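Local structure of anaerobically-induced outer membrane porin OprE (Pseudomonas aeruginosa, 4FRX) at residues 246-251 and 309-314; 325-330 and 339-344. The protein probably forms a porin channel, a beta-barrel that lets small solutes pass across the outer membrane. All blocks are in the same frame, centred on the assembly; numbering follows the deposited sequence.

Contact 1. Residues 246-251 and 309-314; sequences FDSSSD and DFPFLN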
loop_
_atom_site.group_PDB
_atom_site.type_symbol
_atom_site.label_atom_id
_atom_site.label_comp_id
_atom_site.label_asym_id
_atom_site.label_seq_id
_atom_site.Cartn_x
_atom_site.Cartn_y
_atom_site.Cartn_z
ATOM N N PHE A 246 -7.676 -4.812 -13.716
ATOM C CA PHE A 246 -6.425 -5.570 -13.593
ATOM C C PHE A 246 -6.589 -6.915 -14.290
ATOM O O PHE A 246 -7.603 -7.579 -14.112
ATOM C CB PHE A 246 -6.110 -5.904 -12.131
ATOM C CG PHE A 246 -5.571 -4.763 -11.301
ATOM C CD1 PHE A 246 -4.200 -4.532 -11.215
ATOM C CD2 PHE A 246 -6.417 -4.005 -10.509
ATOM C CE1 PHE A 246 -3.691 -3.520 -10.399
ATOM C CE2 PHE A 246 -5.916 -2.991 -9.695
ATOM C CZ PHE A 246 -4.544 -2.759 -9.636
ATOM N N ASP A 247 -5.597 -7.349 -15.059
ATOM C CA ASP A 247 -5.598 -8.733 -15.524
ATOM C C ASP A 247 -4.336 -9.378 -14.970
ATOM O O ASP A 247 -3.236 -8.918 -15.254
ATOM C CB ASP A 247 -5.557 -8.809 -17.040
ATOM C CG ASP A 247 -5.572 -10.237 -17.543
ATOM O OD1 ASP A 247 -6.662 -10.826 -17.584
ATOM O OD2 ASP A 247 -4.491 -10.776 -17.865
ATOM N N SER A 248 -4.493 -10.440 -14.185
ATOM C CA SER A 248 -3.343 -11.112 -13.582
ATOM C C SER A 248 -3.292 -12.562 -14.055
ATOM O O SER A 248 -4.290 -13.288 -13.978
ATOM C CB SER A 248 -3.451 -11.101 -12.071
ATOM O OG SER A 248 -3.592 -9.793 -11.544
ATOM N N SER A 249 -2.136 -12.988 -14.542
ATOM C CA SER A 249 -1.996 -14.358 -15.024
ATOM C C SER A 249 -0.676 -14.941 -14.571
ATOM O O SER A 249 0.171 -14.215 -14.049
ATOM C CB SER A 249 -2.097 -14.397 -16.551
ATOM O OG SER A 249 -1.108 -13.580 -17.144
ATOM N N SER A 250 -0.497 -16.244 -14.774
ATOM C CA SER A 250 0.689 -16.929 -14.282
ATOM C C SER A 250 1.957 -16.603 -15.063
ATOM O O SER A 250 1.906 -16.264 -16.245
ATOM C CB SER A 250 0.466 -18.433 -14.284
ATOM O OG SER A 250 0.200 -18.904 -15.596
ATOM N N ASP A 251 3.089 -16.722 -14.380
ATOM C CA ASP A 251 4.398 -16.524 -14.990
ATOM C C ASP A 251 5.316 -17.622 -14.484
ATOM O O ASP A 251 5.231 -18.010 -13.320
ATOM C CB ASP A 251 4.979 -15.159 -14.605
ATOM C CG ASP A 251 6.396 -14.953 -15.141
ATOM O OD1 ASP A 251 6.529 -14.490 -16.292
ATOM O OD2 ASP A 251 7.378 -15.258 -14.425
ATOM N N ASP A 309 -7.025 -15.545 -5.935
ATOM C CA ASP A 309 -7.142 -14.236 -5.297
ATOM C C ASP A 309 -6.437 -13.204 -6.156
ATOM O O ASP A 309 -5.647 -13.526 -7.052
ATOM C CB ASP A 309 -6.481 -14.222 -3.916
ATOM C CG ASP A 309 -7.153 -15.151 -2.911
ATOM O OD1 ASP A 309 -8.198 -15.784 -3.207
ATOM O OD2 ASP A 309 -6.611 -15.233 -1.796
ATOM N N PHE A 310 -6.731 -11.946 -5.898
ATOM C CA PHE A 310 -5.995 -10.887 -6.553
ATOM C C PHE A 310 -4.556 -10.894 -6.037
ATOM O O PHE A 310 -4.351 -10.818 -4.832
ATOM C CB PHE A 310 -6.624 -9.554 -6.205
ATOM C CG PHE A 310 -5.857 -8.384 -6.741
ATOM C CD1 PHE A 310 -5.903 -8.070 -8.092
ATOM C CD2 PHE A 310 -5.096 -7.589 -5.889
ATOM C CE1 PHE A 310 -5.207 -6.979 -8.595
ATOM C CE2 PHE A 310 -4.399 -6.502 -6.373
ATOM C CZ PHE A 310 -4.455 -6.193 -7.738
ATOM N N PRO A 311 -3.556 -10.993 -6.938
ATOM C CA PRO A 311 -2.161 -11.065 -6.475
ATOM C C PRO A 311 -1.486 -9.698 -6.285
ATOM O O PRO A 311 -1.685 -8.762 -7.069
ATOM C CB PRO A 311 -1.468 -11.840 -7.605
ATOM C CG PRO A 311 -2.184 -11.346 -8.845
ATOM C CD PRO A 311 -3.656 -11.176 -8.397
ATOM N N PHE A 312 -0.670 -9.606 -5.237
ATOM C CA PHE A 312 0.103 -8.410 -4.911
ATOM C C PHE A 312 1.251 -8.823 -3.976
ATOM O O PHE A 312 1.157 -9.843 -3.273
ATOM C CB PHE A 312 -0.772 -7.336 -4.250
ATOM C CG PHE A 312 -1.526 -7.821 -3.044
ATOM C CD1 PHE A 312 -2.710 -8.536 -3.189
ATOM C CD2 PHE A 312 -1.054 -7.567 -1.767
ATOM C CE1 PHE A 312 -3.414 -8.992 -2.077
ATOM C CE2 PHE A 312 -1.754 -8.017 -0.642
ATOM C CZ PHE A 312 -2.939 -8.721 -0.802
ATOM N N LEU A 313 2.314 -8.024 -3.959
ATOM C CA LEU A 313 3.511 -8.355 -3.178
ATOM C C LEU A 313 3.178 -8.394 -1.688
ATOM O O LEU A 313 2.635 -7.444 -1.148
ATOM C CB LEU A 313 4.616 -7.338 -3.439
ATOM C CG LEU A 313 5.086 -7.234 -4.891
ATOM C CD1 LEU A 313 6.270 -6.287 -4.998
ATOM C CD2 LEU A 313 5.408 -8.621 -5.492
ATOM N N ASN A 314 3.511 -9.500 -1.035
ATOM C CA ASN A 314 3.016 -9.757 0.319
ATOM C C ASN A 314 3.871 -10.818 0.983
ATOM O O ASN A 314 3.709 -12.007 0.697
ATOM C CB ASN A 314 1.564 -10.256 0.216
ATOM C CG ASN A 314 0.877 -10.386 1.562
ATOM O OD1 ASN A 314 1.470 -10.123 2.607
ATOM N ND2 ASN A 314 -0.395 -10.787 1.538
#

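Contact 2. Residues 325-330 and 339-344; sequences LITDVQ and ERTWQV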
loop_
_atom_site.group_PDB
_atom_site.type_symbol
_atom_site.label_atom_id
_atom_site.label_comp_id
_atom_site.label_asym_id
_atom_site.label_seq_id
_atom_site.Cartn_x
_atom_site.Cartn_y
_atom_site.Cartn_z
ATOM N N LEU A 325 -6.544 -1.793 -4.664
ATOM C CA LEU A 325 -7.963 -2.049 -4.853
ATOM C C LEU A 325 -8.750 -1.032 -4.030
ATOM O O LEU A 325 -8.325 -0.649 -2.928
ATOM C CB LEU A 325 -8.309 -3.475 -4.367
ATOM C CG LEU A 325 -7.629 -4.668 -5.064
ATOM C CD1 LEU A 325 -7.973 -6.007 -4.385
ATOM C CD2 LEU A 325 -7.966 -4.725 -6.565
ATOM N N ILE A 326 -9.919 -0.634 -4.532
ATOM C CA ILE A 326 -10.803 0.261 -3.784
ATOM C C ILE A 326 -11.314 -0.335 -2.483
ATOM O O ILE A 326 -11.903 0.375 -1.646
ATOM C CB ILE A 326 -11.995 0.785 -4.637
ATOM C CG1 ILE A 326 -12.880 -0.362 -5.133
ATOM C CG2 ILE A 326 -11.481 1.643 -5.796
ATOM C CD1 ILE A 326 -14.184 0.122 -5.801
ATOM N N THR A 327 -11.056 -1.627 -2.311
ATOM C CA THR A 327 -11.480 -2.378 -1.137
ATOM C C THR A 327 -10.332 -2.655 -0.154
ATOM O O THR A 327 -10.514 -3.382 0.814
ATOM C CB THR A 327 -12.106 -3.722 -1.545
ATOM O OG1 THR A 327 -11.142 -4.499 -2.276
ATOM C CG2 THR A 327 -13.353 -3.502 -2.408
ATOM N N ASP A 328 -9.156 -2.079 -0.389
ATOM C CA ASP A 328 -8.052 -2.272 0.550
ATOM C C ASP A 328 -8.282 -1.303 1.696
ATOM O O ASP A 328 -8.036 -0.113 1.561
ATOM C CB ASP A 328 -6.686 -2.035 -0.105
ATOM C CG ASP A 328 -5.512 -2.379 0.828
ATOM O OD1 ASP A 328 -5.427 -1.823 1.942
ATOM O OD2 ASP A 328 -4.657 -3.204 0.441
ATOM N N VAL A 329 -8.756 -1.833 2.820
ATOM C CA VAL A 329 -9.205 -1.022 3.948
ATOM C C VAL A 329 -8.446 -1.418 5.219
ATOM O O VAL A 329 -7.363 -1.991 5.138
ATOM C CB VAL A 329 -10.743 -1.100 4.128
ATOM C CG1 VAL A 329 -11.440 -0.444 2.931
ATOM C CG2 VAL A 329 -11.203 -2.553 4.230
ATOM N N GLN A 330 -8.989 -1.097 6.388
ATOM C CA GLN A 330 -8.175 -1.163 7.599
ATOM C C GLN A 330 -7.823 -2.593 7.977
ATOM O O GLN A 330 -6.693 -2.881 8.370
ATOM C CB GLN A 330 -8.853 -0.427 8.770
ATOM C CG GLN A 330 -8.028 -0.440 10.042
ATOM C CD GLN A 330 -8.673 0.331 11.180
ATOM O OE1 GLN A 330 -9.543 1.176 10.957
ATOM N NE2 GLN A 330 -8.242 0.041 12.414
ATOM N N GLU A 339 -14.888 -12.882 -5.339
ATOM C CA GLU A 339 -15.599 -11.943 -4.477
ATOM C C GLU A 339 -16.095 -10.687 -5.222
ATOM O O GLU A 339 -15.337 -10.031 -5.926
ATOM C CB GLU A 339 -14.698 -11.555 -3.304
ATOM C CG GLU A 339 -15.404 -10.808 -2.181
ATOM C CD GLU A 339 -14.540 -10.669 -0.936
ATOM O OE1 GLU A 339 -13.318 -10.974 -0.987
ATOM O OE2 GLU A 339 -15.093 -10.258 0.109
ATOM N N ARG A 340 -17.377 -10.372 -5.058
ATOM C CA ARG A 340 -17.921 -9.105 -5.519
ATOM C C ARG A 340 -18.175 -8.268 -4.288
ATOM O O ARG A 340 -18.725 -8.768 -3.320
ATOM C CB ARG A 340 -19.257 -9.318 -6.240
ATOM C CG ARG A 340 -19.159 -9.973 -7.601
ATOM C CD ARG A 340 -19.443 -11.465 -7.566
ATOM N NE ARG A 340 -19.550 -11.971 -8.938
ATOM C CZ ARG A 340 -18.499 -12.250 -9.700
ATOM N NH1 ARG A 340 -18.675 -12.679 -10.940
ATOM N NH2 ARG A 340 -17.266 -12.093 -9.221
ATOM N N THR A 341 -17.816 -6.983 -4.344
ATOM C CA THR A 341 -17.893 -6.123 -3.175
ATOM C C THR A 341 -18.527 -4.783 -3.530
ATOM O O THR A 341 -18.081 -4.120 -4.451
ATOM C CB THR A 341 -16.483 -5.873 -2.588
ATOM O OG1 THR A 341 -15.849 -7.130 -2.313
ATOM C CG2 THR A 341 -16.556 -5.079 -1.296
ATOM N N TRP A 342 -19.576 -4.397 -2.810
ATOM C CA TRP A 342 -20.081 -3.036 -2.915
ATOM C C TRP A 342 -19.651 -2.218 -1.697
ATOM O O TRP A 342 -19.355 -2.770 -0.639
ATOM C CB TRP A 342 -21.604 -3.003 -3.100
ATOM C CG TRP A 342 -22.430 -3.536 -1.963
ATOM C CD1 TRP A 342 -22.926 -4.804 -1.841
ATOM C CD2 TRP A 342 -22.915 -2.809 -0.823
ATOM N NE1 TRP A 342 -23.670 -4.918 -0.689
ATOM C CE2 TRP A 342 -23.674 -3.711 -0.041
ATOM C CE3 TRP A 342 -22.755 -1.495 -0.364
ATOM C CZ2 TRP A 342 -24.287 -3.336 1.155
ATOM C CZ3 TRP A 342 -23.372 -1.126 0.840
ATOM C CH2 TRP A 342 -24.125 -2.043 1.575
ATOM N N GLN A 343 -19.588 -0.910 -1.854
ATOM C CA GLN A 343 -19.172 -0.071 -0.745
ATOM C C GLN A 343 -19.818 1.294 -0.822
ATOM O O GLN A 343 -20.148 1.782 -1.905
ATOM C CB GLN A 343 -17.651 0.077 -0.719
ATOM C CG GLN A 343 -17.088 0.835 -1.923
ATOM C CD GLN A 343 -15.594 1.009 -1.831
ATOM O OE1 GLN A 343 -15.098 2.065 -1.440
ATOM N NE2 GLN A 343 -14.864 -0.032 -2.190
ATOM N N VAL A 344 -20.009 1.893 0.343
ATOM C CA VAL A 344 -20.458 3.270 0.432
ATOM C C VAL A 344 -19.519 4.036 1.340
ATOM O O VAL A 344 -19.015 3.496 2.331
ATOM C CB VAL A 344 -21.919 3.373 0.927
ATOM C CG1 VAL A 344 -22.845 2.722 -0.083
ATOM C CG2 VAL A 344 -22.079 2.726 2.287
#

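Contact 1. Residues 246-251 and 309-314
Strand residues 246-248 and the irregular segment 309-311 come nearest at Ser248 and Pro311, whose CA atoms lie 7.2 Å apart, a spacing bridged by side chains alone. Phe246 and Phe310 form a T-shaped (edge-to-face) aromatic pair: ring planes stand at 71° and the centroids are 4.8 Å apart. Phe310 supplies the edge, with CE1 3.5 Å from Phe246 CG and CZ over the centre of the Phe246 ring, 3.7 Å above its plane. Slightly positive C-H groups thus point at the pi cloud of the partner. Phe310 gets there because its CG lies anti to the backbone N (chi1 175°), which carries the ring back to the strand although its CB does not head that way. Phe246 leaves the strand toward the loop and offers one face. Two residues on, Ser248 rests against the proline ring: its OG is 3.4 Å from both Pro311 CG and CD, and its CB sits 3.5 Å from Pro311 CG, a snug fit for two carbons. The hydroxyl thus meets an apolar ring on this side, while its hydrogen-bond partner is Gln223 NE2. The same amide also bonds to Pro311 O, so Gln223 ties serine and loop backbone together. All four touching residues are buried. Alternation along the strand puts Phe246 and Ser248 on the face met by the loop, whereas Asp247 and Ser249 point away. Strand 237-250 is paired antiparallel with strands 221-234 and 280-292; the Phe246 ring also meets that of Phe225, and Phe310 touches Gln223 and Asn281, so the loop between strands 295-305 and 340-349 lies against three adjacent strands of the barrel wall.

Contact 2. Residues 325-330 and 339-344
Gln343 NE2 donates a hydrogen bond to Ile326 O, 3.0 Å long and nearly straight at the hydrogen (166°). The oxygen lies almost in the glutamine amide plane, but the donor stands well above the carbonyl plane of Ile326 instead of on a lone pair. The glutamine amide end crosses the isoleucine side chain at a slant, with NE2 3.6 Å from Ile326 CG1. Beside it, Thr327 and Thr341 meet tip to tip through their methyls, CG2 to CG2 at 3.7 Å. With Thr327 CG2 anti to its carbonyl carbon, the methyl faces the strand and OG1 turns to Lys333 O and Gln302 NE2. Gln343, extended beyond CG, spans the gap to the loop, and its OE1 accepts a bond from Arg345 NE, which helps fix the amide's rotation. On the loop side, Ile326 and Thr327 are the middle residues of a type I beta turn closed by Asp328 N to Leu325 O, 3.0 Å; Asp328 is held in turn by a salt bridge to Lys333. A long loop docked by its turn on the strand that follows it, as here, is in keeping with the inward-folded loops of OprD-family porin barrels.

Contact 1 comes first along the chain and closes before contact 2 opens; their centres are about 17 Å apart. The loop between strands 295-305 and 340-349 supplies one segment to each: its earlier part, 309-314, meets strand 237-250, and its later part, 325-330, meets strand 340-349. Between these two strands, in the antiparallel order of the barrel, come 280-292 and 295-305, so one loop is fastened at two separated places on the wall. The contacts also touch directly through Leu325, whose CD1 packs 3.6 Å from Phe310 CD2. Such double anchoring is consistent with a loop held in a defined position against the channel wall.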